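Local atomic coordinates of hypothetical methylmalonyl-CoA decarboxylase alpha subunit (Sulfolobus tokodaii, PDB entry 1X0U), a protein that is a putative carboxyl transferase subunit of the crotonase (ClpP-like) superfamily, with two mixed beta sheets per chain and six chains in the assembly. Residues 151-154 against 155-159; 353-356 against 357-361. One frame throughout, in Å; residues are numbered along the deposited sequence.

Contact 1 of 2, residues 151-154 against 155-159; sequences GAVF and KMNVM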
loop_
_atom_site.group_PDB
_atom_site.type_symbol
_atom_site.label_atom_id
_atom_site.label_comp_id
_atom_site.label_asym_id
_atom_site.label_seq_id
_atom_site.Cartn_x
_atom_site.Cartn_y
_atom_site.Cartn_z
ATOM N N GLY A 151 11.843 -30.953 2.544
ATOM C CA GLY A 151 11.580 -29.689 3.200
ATOM C C GLY A 151 11.399 -28.567 2.198
ATOM O O GLY A 151 10.445 -27.797 2.296
ATOM N N ALA A 152 12.299 -28.488 1.220
ATOM C CA ALA A 152 12.222 -27.443 0.202
ATOM C C ALA A 152 10.905 -27.485 -0.564
ATOM O O ALA A 152 10.299 -26.445 -0.803
ATOM C CB ALA A 152 13.396 -27.560 -0.763
ATOM N N VAL A 153 10.454 -28.676 -0.958
ATOM C CA VAL A 153 9.196 -28.764 -1.693
ATOM C C VAL A 153 8.019 -28.381 -0.803
ATOM O O VAL A 153 7.137 -27.654 -1.243
ATOM C CB VAL A 153 8.972 -30.175 -2.312
ATOM C CG1 VAL A 153 9.673 -31.222 -1.498
ATOM C CG2 VAL A 153 7.482 -30.485 -2.387
ATOM N N PHE A 154 8.011 -28.856 0.444
ATOM C CA PHE A 154 6.936 -28.523 1.378
ATOM C C PHE A 154 6.855 -27.009 1.520
ATOM O O PHE A 154 5.773 -26.429 1.655
ATOM C CB PHE A 154 7.195 -29.113 2.771
ATOM C CG PHE A 154 7.279 -30.612 2.806
ATOM C CD1 PHE A 154 6.802 -31.384 1.750
ATOM C CD2 PHE A 154 7.854 -31.249 3.895
ATOM C CE1 PHE A 154 6.901 -32.771 1.780
ATOM C CE2 PHE A 154 7.960 -32.628 3.943
ATOM C CZ PHE A 154 7.484 -33.398 2.882
ATOM N N LYS A 155 8.017 -26.372 1.499
ATOM C CA LYS A 155 8.088 -24.928 1.625
ATOM C C LYS A 155 7.298 -24.298 0.480
ATOM O O LYS A 155 6.509 -23.379 0.687
ATOM C CB LYS A 155 9.551 -24.483 1.572
ATOM C CG LYS A 155 9.937 -23.456 2.617
ATOM C CD LYS A 155 9.314 -22.123 2.341
ATOM C CE LYS A 155 9.918 -21.046 3.236
ATOM N NZ LYS A 155 9.348 -19.698 2.929
ATOM N N MET A 156 7.506 -24.804 -0.731
ATOM C CA MET A 156 6.812 -24.274 -1.889
ATOM C C MET A 156 5.298 -24.535 -1.812
ATOM O O MET A 156 4.499 -23.723 -2.274
ATOM C CB MET A 156 7.403 -24.871 -3.168
ATOM C CG MET A 156 8.863 -24.468 -3.419
ATOM S SD MET A 156 9.141 -22.668 -3.380
ATOM C CE MET A 156 8.049 -22.137 -4.684
ATOM N N ASN A 157 4.903 -25.650 -1.213
ATOM C CA ASN A 157 3.484 -25.966 -1.090
ATOM C C ASN A 157 2.776 -24.941 -0.194
ATOM O O ASN A 157 1.672 -24.504 -0.495
ATOM C CB ASN A 157 3.309 -27.372 -0.519
ATOM C CG ASN A 157 3.757 -28.448 -1.484
ATOM O OD1 ASN A 157 4.453 -29.395 -1.097
ATOM N ND2 ASN A 157 3.353 -28.318 -2.745
ATOM N N VAL A 158 3.428 -24.565 0.898
ATOM C CA VAL A 158 2.876 -23.597 1.835
ATOM C C VAL A 158 2.831 -22.188 1.241
ATOM O O VAL A 158 1.821 -21.497 1.355
ATOM C CB VAL A 158 3.691 -23.587 3.146
ATOM C CG1 VAL A 158 3.246 -22.453 4.051
ATOM C CG2 VAL A 158 3.524 -24.921 3.853
ATOM N N MET A 159 3.915 -21.764 0.600
ATOM C CA MET A 159 3.949 -20.432 -0.005
ATOM C C MET A 159 2.894 -20.304 -1.097
ATOM O O MET A 159 2.338 -19.230 -1.312
ATOM C CB MET A 159 5.315 -20.151 -0.637
ATOM C CG MET A 159 6.490 -20.142 0.327
ATOM S SD MET A 159 6.365 -18.899 1.629
ATOM C CE MET A 159 5.932 -19.928 3.047
#

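Contact 2 of 2, residues 353-356 against 357-361; sequences IRFC and DAFNI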
loop_
_atom_site.group_PDB
_atom_site.type_symbol
_atom_site.label_atom_id
_atom_site.label_comp_id
_atom_site.label_asym_id
_atom_site.label_seq_id
_atom_site.Cartn_x
_atom_site.Cartn_y
_atom_site.Cartn_z
ATOM N N ILE A 353 -14.699 -24.789 2.272
ATOM C CA ILE A 353 -15.042 -23.384 2.090
ATOM C C ILE A 353 -13.820 -22.452 2.028
ATOM O O ILE A 353 -13.798 -21.505 1.234
ATOM C CB ILE A 353 -16.059 -22.869 3.153
ATOM C CG1 ILE A 353 -15.413 -22.766 4.516
ATOM C CG2 ILE A 353 -17.274 -23.834 3.237
ATOM C CD1 ILE A 353 -15.825 -23.916 5.423
ATOM N N ARG A 354 -12.800 -22.731 2.840
ATOM C CA ARG A 354 -11.597 -21.906 2.829
ATOM C C ARG A 354 -10.968 -21.928 1.442
ATOM O O ARG A 354 -10.562 -20.878 0.922
ATOM C CB ARG A 354 -10.595 -22.393 3.870
ATOM C CG ARG A 354 -11.128 -22.363 5.313
ATOM C CD ARG A 354 -9.985 -22.471 6.308
ATOM N NE ARG A 354 -9.287 -21.202 6.480
ATOM C CZ ARG A 354 -7.967 -21.077 6.547
ATOM N NH1 ARG A 354 -7.197 -22.148 6.439
ATOM N NH2 ARG A 354 -7.421 -19.891 6.768
ATOM N N PHE A 355 -10.900 -23.116 0.832
ATOM C CA PHE A 355 -10.332 -23.229 -0.509
ATOM C C PHE A 355 -11.128 -22.383 -1.496
ATOM O O PHE A 355 -10.549 -21.617 -2.271
ATOM C CB PHE A 355 -10.317 -24.681 -1.009
ATOM C CG PHE A 355 -9.868 -24.813 -2.441
ATOM C CD1 PHE A 355 -8.520 -24.935 -2.754
ATOM C CD2 PHE A 355 -10.787 -24.696 -3.484
ATOM C CE1 PHE A 355 -8.097 -24.926 -4.079
ATOM C CE2 PHE A 355 -10.373 -24.683 -4.800
ATOM C CZ PHE A 355 -9.017 -24.797 -5.100
ATOM N N CYS A 356 -12.453 -22.535 -1.485
ATOM C CA CYS A 356 -13.303 -21.764 -2.387
ATOM C C CYS A 356 -13.064 -20.283 -2.147
ATOM O O CYS A 356 -12.930 -19.498 -3.097
ATOM C CB CYS A 356 -14.783 -22.093 -2.160
ATOM S SG CYS A 356 -15.269 -23.757 -2.718
ATOM N N ASP A 357 -12.994 -19.896 -0.876
ATOM C CA ASP A 357 -12.764 -18.491 -0.557
ATOM C C ASP A 357 -11.439 -18.002 -1.117
ATOM O O ASP A 357 -11.380 -16.956 -1.766
ATOM C CB ASP A 357 -12.773 -18.248 0.949
ATOM C CG ASP A 357 -12.622 -16.770 1.290
ATOM O OD1 ASP A 357 -13.452 -15.970 0.808
ATOM O OD2 ASP A 357 -11.678 -16.404 2.026
ATOM N N ALA A 358 -10.375 -18.760 -0.866
ATOM C CA ALA A 358 -9.051 -18.372 -1.342
ATOM C C ALA A 358 -9.047 -18.180 -2.850
ATOM O O ALA A 358 -8.374 -17.298 -3.376
ATOM C CB ALA A 358 -8.019 -19.432 -0.948
ATOM N N PHE A 359 -9.815 -19.001 -3.551
ATOM C CA PHE A 359 -9.834 -18.899 -4.997
ATOM C C PHE A 359 -11.060 -18.258 -5.640
ATOM O O PHE A 359 -11.397 -18.529 -6.793
ATOM C CB PHE A 359 -9.526 -20.276 -5.587
ATOM C CG PHE A 359 -8.122 -20.742 -5.287
ATOM C CD1 PHE A 359 -7.878 -21.667 -4.278
ATOM C CD2 PHE A 359 -7.038 -20.211 -5.988
ATOM C CE1 PHE A 359 -6.579 -22.057 -3.972
ATOM C CE2 PHE A 359 -5.723 -20.595 -5.687
ATOM C CZ PHE A 359 -5.494 -21.517 -4.679
ATOM N N ASN A 360 -11.714 -17.386 -4.877
ATOM C CA ASN A 360 -12.871 -16.617 -5.350
ATOM C C ASN A 360 -14.077 -17.374 -5.884
ATOM O O ASN A 360 -14.754 -16.927 -6.828
ATOM C CB ASN A 360 -12.380 -15.617 -6.389
ATOM C CG ASN A 360 -11.069 -14.996 -5.978
ATOM O OD1 ASN A 360 -10.935 -14.539 -4.850
ATOM N ND2 ASN A 360 -10.089 -14.998 -6.878
ATOM N N ILE A 361 -14.362 -18.508 -5.264
ATOM C CA ILE A 361 -15.507 -19.299 -5.660
ATOM C C ILE A 361 -16.686 -19.015 -4.718
ATOM O O ILE A 361 -16.603 -19.246 -3.515
ATOM C CB ILE A 361 -15.146 -20.807 -5.657
ATOM C CG1 ILE A 361 -14.125 -21.084 -6.769
ATOM C CG2 ILE A 361 -16.383 -21.649 -5.824
ATOM C CD1 ILE A 361 -13.613 -22.497 -6.812
#

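Contact 1 of 2, residues 151-154 against 155-159
Val153 and Asn157 lie side by side one turn apart on helix 144-160, which links the parallel strands 129-133 and 166-170 in a beta-alpha-beta unit of the crotonase-like fold. Their side chains point the same way, and the closest approach between them is from Val153 CG2 to Asn157 OD1, 3.5 Å. The backbone here is regular alpha helix: four successive i to i+4 bonds run from Lys155 N to Gly151 O through Val158 N to Phe154 O. The one from Asn157 N to Val153 O measures 3.0 Å.

The Asn157 side of the helix is the tightly packed one. With CG set anti to its own carbonyl carbon (chi1 -68°), the amide folds back along the preceding turn, and Asn157 OD1 comes near the plane of the Phe154 ring at its edge, 4.2 Å from Phe154 CD1. Ring and amide planes differ by 31°. That oxygen is buried, and Ser181 OG satisfies it with a hydrogen bond; helix 180-184 also packs on Val153 and Phe154, while Leu391 of the second subunit touches the Phe154 ring.

The other flank, with Ala152, Lys155 and Met156, is partly exposed, and its side chains meet the preceding turn mainly at carbonyl oxygens. Lys155 keeps its base against the helix, CB lying 3.2 Å from Ala152 O, but the chain bends at chi2 (-70°) and then runs nearly straight, carrying NZ away from residues 151-154; Ser421 of the second subunit packs beside it. Met156 also turns outward, toward helix 109-125, where it meets Val116, Tyr119 and Glu120. Its last touch on the preceding turn is made by the methylene before the sulfur: Met156 CG stands 3.6 Å from Ala152 O.

Contact 2 of 2, residues 353-356 against 357-361
Phe355 and Phe359, one turn apart, bring their rings together with centroids 4.7 Å apart and planes at 40°, an oblique pair that is neither a stack nor edge-to-face. Phe359 CB sits 3.7 Å from Phe355 O. A chi1 of -66° places the ring beside the backbone N of Phe359 and turns it back over the previous turn, where Phe359 CG lies 4.2 Å from Phe355 CZ. Next, Phe359 CD1 comes within 3.3 Å of Phe355 O. The same CD1 lies over one face of the Phe355 ring, 3.3 Å above the plane and displaced toward the rim. Farther out, Phe359 CE1 approaches Phe355 CE1 at 3.2 Å. At the same turn helix 343-358 ends in a Schellman motif: Asn360, with positive phi, is the C-prime residue, Ile361 N bonds to Cys356 O at 2.8 Å, and Asn360 N bonds to Asp357 O. The chain thereby turns toward strand 363-369 of a beta-alpha-beta unit, and Ile361 CB comes within 3.7 Å of Cys356 CB. Asp357 points its carboxylate elsewhere, OD1 accepting from Thr398 N and Val399 N and pairing with Lys516 of the second subunit, OD2 bonding to His517 of that same subunit.

How the contacts relate
Contact 1, earlier in the chain, lies in the later half of helix 144-160; contact 2 spans the end of helix 343-358 and the turn after it. Helix 144-160 connects strands 129-133 and 166-170 of one mixed sheet, helix 343-358 strands 325-332 and 363-369 of the other. The sheets share a strand pattern, but the contacts lie on successive crossovers of it, not equivalent ones. The centres of contacts 1 and 2 are about 20 Å apart, and the nearest atoms of contacts 1 and 2 about 9 Å apart. Contact 1 meets helix 383-396 of the second subunit, contact 2 that of its own chain; both touch the second subunit, at an interface of the six-chain assembly.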